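Local coordinates for protein levoglucosan dehydrogenase (PDB 6A3F) that oxidises levoglucosan to 3-dehydrolevoglucosan with NAD(+) as the hydride acceptor, working as a homotetramer of the Gfo/Idh/MocA dehydrogenase family, at residues F225-A230 / E400-V405; S233-E238 / D265-T270; G117-C122 / K143-M148. All blocks are in the same frame, centred on the assembly; numbering follows the deposited sequence.

Interaction 1: residues F225-A230 / E400-V405; sequences FSAVNA and ESWVDV
Val-228 and Val-403 face each other as an antiparallel hydrogen-bonded pair: Val-228 N reaches Val-403 O at 2.9 Å, and Val-403 N returns a bond of the same length to Val-228 O, lying in its carbonyl plane. A third backbone hydrogen bond ties residues 225-230 to 400-405: Val-405 N donates to Ser-226 O over a nearly straight path, yet it stands above the carbonyl plane and not on a lone pair. Ala-227 and Asp-404 make the adjoining non-hydrogen-bonded pair, where Ala-227 CA comes 3.1 Å from Val-403 O in a CA-H...O contact.

The aromatic contact belongs to Trp-402 and Asn-229. Asn-229 CB sits over the six-membered ring, 3.6 Å from its centroid and 13° off the ring normal, a CH-pi contact. Beyond it, the side-chain amide stands almost perpendicular to the indole (87°), its ND2 over the same face, above Trp-402 CD1. Having CG anti to the backbone N (chi1 -159°) carries the Asn-229 amide toward the 401-402 backbone, and a water accepts from ND2 while donating to Glu-400 O. At the edge of the six-membered ring, Trp-402 CE3 packs on Ala-227 CB at 3.8 Å.

Apolar packing continues at Val-405, whose CG2 meets Val-228 CG1 at 4.1 Å, the two side chains crossing at about a right angle. Val-405 also rests on Gln-385 and Ile-389 of helix 380-399, whereas Trp-402 touches Val-231 of the second subunit.

On its other side strand 225-233 bonds to strand 267-274, where Ser-226 and Ala-227 both face Arg-273 in a classic beta bulge. The C-terminal strand 403-404 thus forms the outermost strand, within this chain, of the large mixed sheet characteristic of the Gfo/Idh/MocA C-terminal domain.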
loop_
_atom_site.group_PDB
_atom_site.type_symbol
_atom_site.label_atom_id
_atom_site.label_comp_id
_atom_site.label_asym_id
_atom_site.label_seq_id
_atom_site.Cartn_x
_atom_site.Cartn_y
_atom_site.Cartn_z
ATOM N N PHE B 225 21.857 21.327 10.597
ATOM C CA PHE B 225 20.883 22.338 10.485
ATOM C C PHE B 225 21.533 23.732 10.556
ATOM O O PHE B 225 22.363 23.992 11.425
ATOM C CB PHE B 225 19.882 22.231 11.644
ATOM C CG PHE B 225 18.882 21.098 11.598
ATOM C CD1 PHE B 225 19.232 19.851 11.110
ATOM C CD2 PHE B 225 17.585 21.284 12.043
ATOM C CE1 PHE B 225 18.320 18.799 11.131
ATOM C CE2 PHE B 225 16.672 20.239 12.034
ATOM C CZ PHE B 225 17.046 18.993 11.596
ATOM N N SER B 226 21.032 24.636 9.743
ATOM C CA SER B 226 21.495 26.051 9.761
ATOM C C SER B 226 20.531 26.927 10.570
ATOM O O SER B 226 20.934 27.767 11.398
ATOM C CB SER B 226 21.636 26.564 8.369
ATOM O OG SER B 226 22.082 27.911 8.417
ATOM N N ALA B 227 19.244 26.800 10.291
ATOM C CA ALA B 227 18.231 27.587 10.961
ATOM C C ALA B 227 16.890 26.835 10.967
ATOM O O ALA B 227 16.636 26.022 10.104
ATOM C CB ALA B 227 18.091 28.958 10.342
ATOM N N VAL B 228 16.038 27.189 11.922
ATOM C CA VAL B 228 14.683 26.640 12.034
ATOM C C VAL B 228 13.624 27.742 12.213
ATOM O O VAL B 228 13.887 28.869 12.673
ATOM C CB VAL B 228 14.629 25.649 13.213
ATOM C CG1 VAL B 228 15.535 24.448 13.011
ATOM C CG2 VAL B 228 14.969 26.369 14.530
ATOM N N ASN B 229 12.374 27.387 11.906
ATOM C CA ASN B 229 11.243 28.268 12.081
ATOM C C ASN B 229 10.026 27.400 12.416
ATOM O O ASN B 229 9.626 26.515 11.604
ATOM C CB ASN B 229 10.998 29.124 10.837
ATOM C CG ASN B 229 10.188 30.386 11.087
ATOM O OD1 ASN B 229 9.193 30.387 11.790
ATOM N ND2 ASN B 229 10.604 31.477 10.482
ATOM N N ALA B 230 9.463 27.582 13.616
ATOM C CA ALA B 230 8.613 26.534 14.180
ATOM C C ALA B 230 7.303 27.074 14.746
ATOM O O ALA B 230 7.141 28.248 15.045
ATOM C CB ALA B 230 9.334 25.761 15.255
ATOM N N GLU B 400 8.277 33.694 16.890
ATOM C CA GLU B 400 7.697 33.579 15.578
ATOM C C GLU B 400 8.692 34.026 14.520
ATOM O O GLU B 400 8.339 34.712 13.572
ATOM C CB GLU B 400 6.380 34.334 15.525
ATOM C CG GLU B 400 5.410 33.821 16.560
ATOM C CD GLU B 400 4.032 34.453 16.489
ATOM O OE1 GLU B 400 3.798 35.249 15.575
ATOM O OE2 GLU B 400 3.191 34.127 17.343
ATOM N N SER B 401 9.913 33.539 14.585
ATOM C CA SER B 401 10.889 34.018 13.642
ATOM C C SER B 401 11.932 32.929 13.398
ATOM O O SER B 401 12.055 32.013 14.239
ATOM C CB SER B 401 11.514 35.321 14.168
ATOM O OG SER B 401 12.319 35.029 15.292
ATOM N N TRP B 402 12.697 33.031 12.293
ATOM C CA TRP B 402 13.829 32.122 12.077
ATOM C C TRP B 402 14.848 32.237 13.212
ATOM O O TRP B 402 15.133 33.338 13.668
ATOM C CB TRP B 402 14.513 32.367 10.724
ATOM C CG TRP B 402 13.711 31.869 9.560
ATOM C CD1 TRP B 402 12.756 32.542 8.849
ATOM C CD2 TRP B 402 13.741 30.530 9.028
ATOM N NE1 TRP B 402 12.210 31.716 7.900
ATOM C CE2 TRP B 402 12.808 30.493 7.970
ATOM C CE3 TRP B 402 14.482 29.381 9.328
ATOM C CZ2 TRP B 402 12.581 29.334 7.230
ATOM C CZ3 TRP B 402 14.286 28.249 8.571
ATOM C CH2 TRP B 402 13.343 28.234 7.546
ATOM N N VAL B 403 15.433 31.116 13.605
ATOM C CA VAL B 403 16.520 31.107 14.572
ATOM C C VAL B 403 17.640 30.238 14.038
ATOM O O VAL B 403 17.429 29.109 13.569
ATOM C CB VAL B 403 16.054 30.608 15.941
ATOM C CG1 VAL B 403 17.209 30.415 16.930
ATOM C CG2 VAL B 403 14.954 31.488 16.486
ATOM N N ASP B 404 18.846 30.775 14.140
ATOM C CA ASP B 404 20.019 30.018 13.798
ATOM C C ASP B 404 20.382 28.958 14.817
ATOM O O ASP B 404 20.184 29.105 16.027
ATOM C CB ASP B 404 21.228 30.939 13.592
ATOM C CG ASP B 404 21.103 31.858 12.369
ATOM O OD1 ASP B 404 20.345 31.658 11.370
ATOM O OD2 ASP B 404 21.906 32.804 12.372
ATOM N N VAL B 405 20.895 27.843 14.326
ATOM C CA VAL B 405 21.279 26.750 15.201
ATOM C C VAL B 405 22.799 26.750 15.299
ATOM O O VAL B 405 23.460 26.506 14.318
ATOM C CB VAL B 405 20.777 25.371 14.719
ATOM C CG1 VAL B 405 21.090 24.314 15.767
ATOM C CG2 VAL B 405 19.290 25.359 14.389
HETATM O O HOH W 1 23.827 23.347 13.643
HETATM O O HOH W 2 9.409 34.113 10.694
#

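Interaction 2: residues S233-E238 / D265-T270; sequences STWIPE and DDEVMT
Asp-266 lies against the turn that follows Ser-233, and its side chain can be traced outward from the backbone. CB is 3.7 Å from Ser-233 O and also approaches CD1 of Trp-235. Placing CG anti to its own carbonyl carbon (chi1 -75°) sends the carboxylate toward the 234-236 backbone. At the tip OD2 accepts two amide hydrogens: Trp-235 N at 2.7 Å, from the anti side and somewhat out of the carboxylate plane, and Ile-236 N at 2.9 Å, nearly in line with the C-O bond. OD1 takes a hydrogen bond from a water that also donates to Ile-236 O, so both carboxylate oxygens are engaged with the turn.

The backbone beneath is irregular. Ser-233 N donates to Glu-267 O at 2.9 Å, while Ser-233 O receives Asp-266 N and, more weakly, Glu-267 N. Asp-266 and Glu-267 therefore both face Ser-233, the definition of a classic beta bulge at the start of strand 267-274.

Trp-235 is held beyond the bulge. Its NE1 donates to Glu-267 OE1 at 2.8 Å along a nearly straight line (164°); the oxygen lies close to the indole plane, but the nitrogen stands above the carboxylate plane, the two planes being 67° apart. Ser-233 CB covers one face of the ring near its rim. Glu-267 has further hydrogen-bond partners: OE1 bonds Thr-285 OG1, and OE2 bonds Ser-176 OG of the second subunit, beside whose Val-279 Trp-235 also packs.

Two buried acidic groups thus face N-H donors across this contact. The N-H donors would be expected to stabilise the ionised carboxylates, and the two amides converging on Asp-266 OD2 are consistent with a chain held in its course as it leaves strand 225-233.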
loop_
_atom_site.group_PDB
_atom_site.type_symbol
_atom_site.label_atom_id
_atom_site.label_comp_id
_atom_site.label_asym_id
_atom_site.label_seq_id
_atom_site.Cartn_x
_atom_site.Cartn_y
_atom_site.Cartn_z
ATOM N N SER B 233 2.220 23.394 19.405
ATOM C CA SER B 233 0.842 23.368 19.707
ATOM C C SER B 233 0.596 22.408 20.866
ATOM O O SER B 233 1.266 21.358 20.983
ATOM C CB SER B 233 0.029 22.979 18.503
ATOM O OG SER B 233 0.297 23.823 17.393
ATOM N N THR B 234 -0.345 22.796 21.740
ATOM C CA THR B 234 -0.846 21.922 22.795
ATOM C C THR B 234 -2.342 21.774 22.584
ATOM O O THR B 234 -3.084 22.787 22.537
ATOM C CB THR B 234 -0.522 22.445 24.197
ATOM O OG1 THR B 234 0.891 22.560 24.296
ATOM C CG2 THR B 234 -1.049 21.537 25.289
ATOM N N TRP B 235 -2.782 20.538 22.346
ATOM C CA TRP B 235 -4.158 20.251 21.989
ATOM C C TRP B 235 -4.991 19.747 23.177
ATOM O O TRP B 235 -6.203 19.844 23.116
ATOM C CB TRP B 235 -4.187 19.173 20.911
ATOM C CG TRP B 235 -3.445 19.528 19.667
ATOM C CD1 TRP B 235 -2.481 18.787 19.050
ATOM C CD2 TRP B 235 -3.723 20.641 18.806
ATOM N NE1 TRP B 235 -2.101 19.398 17.882
ATOM C CE2 TRP B 235 -2.816 20.542 17.718
ATOM C CE3 TRP B 235 -4.571 21.756 18.887
ATOM C CZ2 TRP B 235 -2.774 21.475 16.687
ATOM C CZ3 TRP B 235 -4.519 22.682 17.860
ATOM C CH2 TRP B 235 -3.632 22.540 16.785
ATOM N N ILE B 236 -4.350 19.111 24.130
ATOM C CA ILE B 236 -5.033 18.568 25.345
ATOM C C ILE B 236 -4.316 19.235 26.523
ATOM O O ILE B 236 -3.239 18.869 26.926
ATOM C CB ILE B 236 -5.001 17.022 25.367
ATOM C CG1 ILE B 236 -5.838 16.468 24.208
ATOM C CG2 ILE B 236 -5.432 16.487 26.746
ATOM C CD1 ILE B 236 -5.786 14.970 24.045
ATOM N N PRO B 237 -4.880 20.378 26.984
ATOM C CA PRO B 237 -4.118 21.243 27.856
ATOM C C PRO B 237 -4.215 20.867 29.345
ATOM O O PRO B 237 -3.545 21.460 30.143
ATOM C CB PRO B 237 -4.761 22.617 27.629
ATOM C CG PRO B 237 -6.177 22.276 27.287
ATOM C CD PRO B 237 -6.044 21.047 26.409
ATOM N N GLU B 238 -5.037 19.879 29.643
ATOM C CA GLU B 238 -5.268 19.429 31.000
ATOM C C GLU B 238 -5.431 17.907 30.995
ATOM O O GLU B 238 -6.170 17.368 30.194
ATOM C CB GLU B 238 -6.532 20.173 31.458
ATOM C CG GLU B 238 -7.204 19.701 32.698
ATOM C CD GLU B 238 -8.247 20.736 33.088
ATOM O OE1 GLU B 238 -9.427 20.503 32.810
ATOM O OE2 GLU B 238 -7.834 21.805 33.566
ATOM N N ASP B 265 4.375 20.863 24.574
ATOM C CA ASP B 265 3.809 20.745 23.267
ATOM C C ASP B 265 3.304 19.301 23.029
ATOM O O ASP B 265 4.013 18.368 23.379
ATOM C CB ASP B 265 4.922 21.101 22.257
ATOM C CG ASP B 265 6.135 20.187 22.357
ATOM O OD1 ASP B 265 6.895 20.274 23.333
ATOM O OD2 ASP B 265 6.372 19.356 21.434
ATOM N N ASP B 266 2.111 19.183 22.450
ATOM C CA ASP B 266 1.575 17.928 21.881
ATOM C C ASP B 266 2.054 17.728 20.418
ATOM O O ASP B 266 2.053 16.598 19.901
ATOM C CB ASP B 266 0.055 17.927 21.865
ATOM C CG ASP B 266 -0.554 17.703 23.266
ATOM O OD1 ASP B 266 0.060 17.014 24.130
ATOM O OD2 ASP B 266 -1.673 18.266 23.427
ATOM N N GLU B 267 2.528 18.814 19.812
ATOM C CA GLU B 267 2.789 18.844 18.378
ATOM C C GLU B 267 3.797 19.941 18.058
ATOM O O GLU B 267 3.728 21.037 18.657
ATOM C CB GLU B 267 1.493 19.077 17.611
ATOM C CG GLU B 267 1.666 19.054 16.093
ATOM C CD GLU B 267 0.375 18.878 15.310
ATOM O OE1 GLU B 267 -0.533 18.259 15.834
ATOM O OE2 GLU B 267 0.275 19.382 14.164
ATOM N N VAL B 268 4.741 19.608 17.149
ATOM C CA VAL B 268 5.704 20.544 16.676
ATOM C C VAL B 268 5.748 20.453 15.148
ATOM O O VAL B 268 5.752 19.364 14.595
ATOM C CB VAL B 268 7.096 20.311 17.289
ATOM C CG1 VAL B 268 7.626 18.904 17.065
ATOM C CG2 VAL B 268 8.104 21.336 16.784
ATOM N N MET B 269 5.713 21.591 14.467
ATOM C CA MET B 269 6.193 21.597 13.090
ATOM C C MET B 269 7.276 22.658 12.930
ATOM O O MET B 269 7.209 23.728 13.545
ATOM C CB MET B 269 5.057 21.801 12.080
ATOM C CG MET B 269 4.419 23.156 12.042
ATOM S SD MET B 269 3.030 23.338 10.847
ATOM C CE MET B 269 2.243 24.799 11.528
ATOM N N THR B 270 8.282 22.341 12.125
ATOM C CA THR B 270 9.366 23.290 11.920
ATOM C C THR B 270 9.824 23.187 10.471
ATOM O O THR B 270 9.997 22.049 9.964
ATOM C CB THR B 270 10.510 23.060 12.908
ATOM O OG1 THR B 270 11.447 24.136 12.742
ATOM C CG2 THR B 270 11.218 21.730 12.736
HETATM O O HOH W 3 -1.526 16.779 26.296
#

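Interaction 3: residues G117-C122 / K143-M148; sequences GKHIIC and KNIVHM
His-119 turns its ring edge to the neighbouring backbone: Val-146 N donates to His-119 ND1 at 2.9 Å, over an angle of 169° and in the ring plane. With CG anti to its carbonyl carbon (chi1 -54°), the imidazole reaches residues 145-146 and acts there as the acceptor in place of a backbone carbonyl. This bond requires an unprotonated ND1. Val-146 CG2 also lies 3.8 Å from His-119 ND1.

Ile-145 has CG1 between its backbone N and carbonyl carbon (chi1 62°), which carries CD1 to within 3.5 Å of Lys-118 O; its CG2 branch meets Gly-117 O. Lys-118 O is buried here without a polar partner. Farther along, Ile-121 and Met-148 lie side by side, pointing the same way, with Ile-121 CD1 4.0 Å from Met-148 SD, and helix 355-371 touches Met-148 through Glu-362.

Regular parallel bonding follows the histidine: Ile-120 N to Val-146 O, Met-148 N to Ile-120 O and Cys-122 N to Met-148 O. Strands 119-122 and 147-149, joined through helix 130-141, form a beta-alpha-beta unit at one end of the parallel sheet of the NAD-binding Rossmann fold.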
loop_
_atom_site.group_PDB
_atom_site.type_symbol
_atom_site.label_atom_id
_atom_site.label_comp_id
_atom_site.label_asym_id
_atom_site.label_seq_id
_atom_site.Cartn_x
_atom_site.Cartn_y
_atom_site.Cartn_z
ATOM N N GLY B 117 34.998 7.040 34.676
ATOM C CA GLY B 117 35.670 6.357 33.530
ATOM C C GLY B 117 34.818 5.248 32.904
ATOM O O GLY B 117 35.354 4.307 32.306
ATOM N N LYS B 118 33.498 5.339 33.005
ATOM C CA LYS B 118 32.619 4.281 32.471
ATOM C C LYS B 118 32.126 4.659 31.063
ATOM O O LYS B 118 31.934 5.802 30.743
ATOM C CB LYS B 118 31.505 4.026 33.488
ATOM C CG LYS B 118 32.012 3.223 34.689
ATOM C CD LYS B 118 31.123 3.222 35.894
ATOM C CE LYS B 118 31.480 2.144 36.906
ATOM N NZ LYS B 118 32.944 1.940 37.071
ATOM N N HIS B 119 31.981 3.659 30.212
ATOM C CA HIS B 119 31.342 3.854 28.899
ATOM C C HIS B 119 29.840 4.014 29.120
ATOM O O HIS B 119 29.246 3.366 30.026
ATOM C CB HIS B 119 31.672 2.673 27.976
ATOM C CG HIS B 119 33.131 2.388 27.821
ATOM N ND1 HIS B 119 33.988 3.193 27.066
ATOM C CD2 HIS B 119 33.885 1.377 28.303
ATOM C CE1 HIS B 119 35.207 2.688 27.118
ATOM N NE2 HIS B 119 35.169 1.563 27.851
ATOM N N ILE B 120 29.220 4.875 28.326
ATOM C CA ILE B 120 27.824 5.255 28.642
ATOM C C ILE B 120 26.951 5.158 27.385
ATOM O O ILE B 120 27.290 5.765 26.369
ATOM C CB ILE B 120 27.728 6.683 29.218
ATOM C CG1 ILE B 120 28.682 6.910 30.405
ATOM C CG2 ILE B 120 26.275 7.004 29.568
ATOM C CD1 ILE B 120 29.078 8.371 30.598
ATOM N N ILE B 121 25.812 4.497 27.524
ATOM C CA ILE B 121 24.697 4.695 26.600
ATOM C C ILE B 121 23.540 5.339 27.367
ATOM O O ILE B 121 23.115 4.847 28.364
ATOM C CB ILE B 121 24.274 3.404 25.849
ATOM C CG1 ILE B 121 23.143 3.685 24.846
ATOM C CG2 ILE B 121 23.893 2.280 26.776
ATOM C CD1 ILE B 121 23.054 2.621 23.730
ATOM N N CYS B 122 23.041 6.429 26.808
ATOM C CA CYS B 122 22.015 7.177 27.436
ATOM C C CYS B 122 20.797 7.300 26.525
ATOM O O CYS B 122 20.922 7.576 25.346
ATOM C CB CYS B 122 22.561 8.545 27.819
ATOM S SG CYS B 122 21.396 9.561 28.754
ATOM N N LYS B 143 37.344 12.523 27.718
ATOM C CA LYS B 143 37.703 11.250 28.368
ATOM C C LYS B 143 37.958 10.192 27.295
ATOM O O LYS B 143 37.590 10.381 26.126
ATOM C CB LYS B 143 36.595 10.766 29.302
ATOM C CG LYS B 143 36.214 11.708 30.434
ATOM C CD LYS B 143 37.301 11.949 31.439
ATOM C CE LYS B 143 36.758 12.589 32.700
ATOM N NZ LYS B 143 35.949 13.788 32.379
ATOM N N ASN B 144 38.548 9.081 27.707
ATOM C CA ASN B 144 38.782 7.966 26.797
ATOM C C ASN B 144 37.648 6.937 26.974
ATOM O O ASN B 144 37.851 5.756 27.400
ATOM C CB ASN B 144 40.180 7.390 27.012
ATOM C CG ASN B 144 40.522 6.311 26.005
ATOM O OD1 ASN B 144 40.150 6.405 24.835
ATOM N ND2 ASN B 144 41.223 5.279 26.453
ATOM N N ILE B 145 36.431 7.385 26.683
ATOM C CA ILE B 145 35.276 6.511 26.900
ATOM C C ILE B 145 34.349 6.623 25.694
ATOM O O ILE B 145 34.383 7.621 24.961
ATOM C CB ILE B 145 34.542 6.879 28.199
ATOM C CG1 ILE B 145 33.995 8.310 28.157
ATOM C CG2 ILE B 145 35.449 6.646 29.388
ATOM C CD1 ILE B 145 33.341 8.783 29.433
ATOM N N VAL B 146 33.548 5.588 25.503
ATOM C CA VAL B 146 32.590 5.573 24.432
ATOM C C VAL B 146 31.282 6.100 25.009
ATOM O O VAL B 146 30.833 5.625 26.085
ATOM C CB VAL B 146 32.413 4.154 23.869
ATOM C CG1 VAL B 146 31.305 4.137 22.810
ATOM C CG2 VAL B 146 33.724 3.630 23.307
ATOM N N HIS B 147 30.718 7.080 24.345
ATOM C CA HIS B 147 29.449 7.643 24.758
ATOM C C HIS B 147 28.462 7.603 23.584
ATOM O O HIS B 147 28.805 8.010 22.456
ATOM C CB HIS B 147 29.624 9.081 25.285
ATOM C CG HIS B 147 30.514 9.950 24.470
ATOM N ND1 HIS B 147 30.023 10.838 23.560
ATOM C CD2 HIS B 147 31.861 10.087 24.464
ATOM C CE1 HIS B 147 31.028 11.483 23.005
ATOM N NE2 HIS B 147 32.172 11.045 23.560
ATOM N N MET B 148 27.228 7.202 23.889
ATOM C CA MET B 148 26.211 6.993 22.828
ATOM C C MET B 148 24.841 7.454 23.319
ATOM O O MET B 148 24.458 7.205 24.469
ATOM C CB MET B 148 26.157 5.511 22.448
ATOM C CG MET B 148 25.496 5.223 21.108
ATOM S SD MET B 148 25.516 3.480 20.720
ATOM C CE MET B 148 24.982 3.527 19.000
#

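Interactions 1 and 2 share one sheet and lie 19 Å apart between centres. They meet where strands 225-233 and 267-274 are neighbours: Asn-229 O is 3.2 Å from Thr-270 OG1, a weak hydrogen bond, and Ala-230 CB packs on Met-269 O. Both also touch the second subunit. Interaction 3 belongs to the nucleotide-binding domain, with its centre about 31 Å from that of interaction 1 and 34 Å from that of interaction 2. The active site brings both domains into play: the side chain of Asp-265 is about 8 Å from that of levoglucosan-binding Asp-209, whereas that of Cys-122 is about 4 Å from that of NADH-binding His-106.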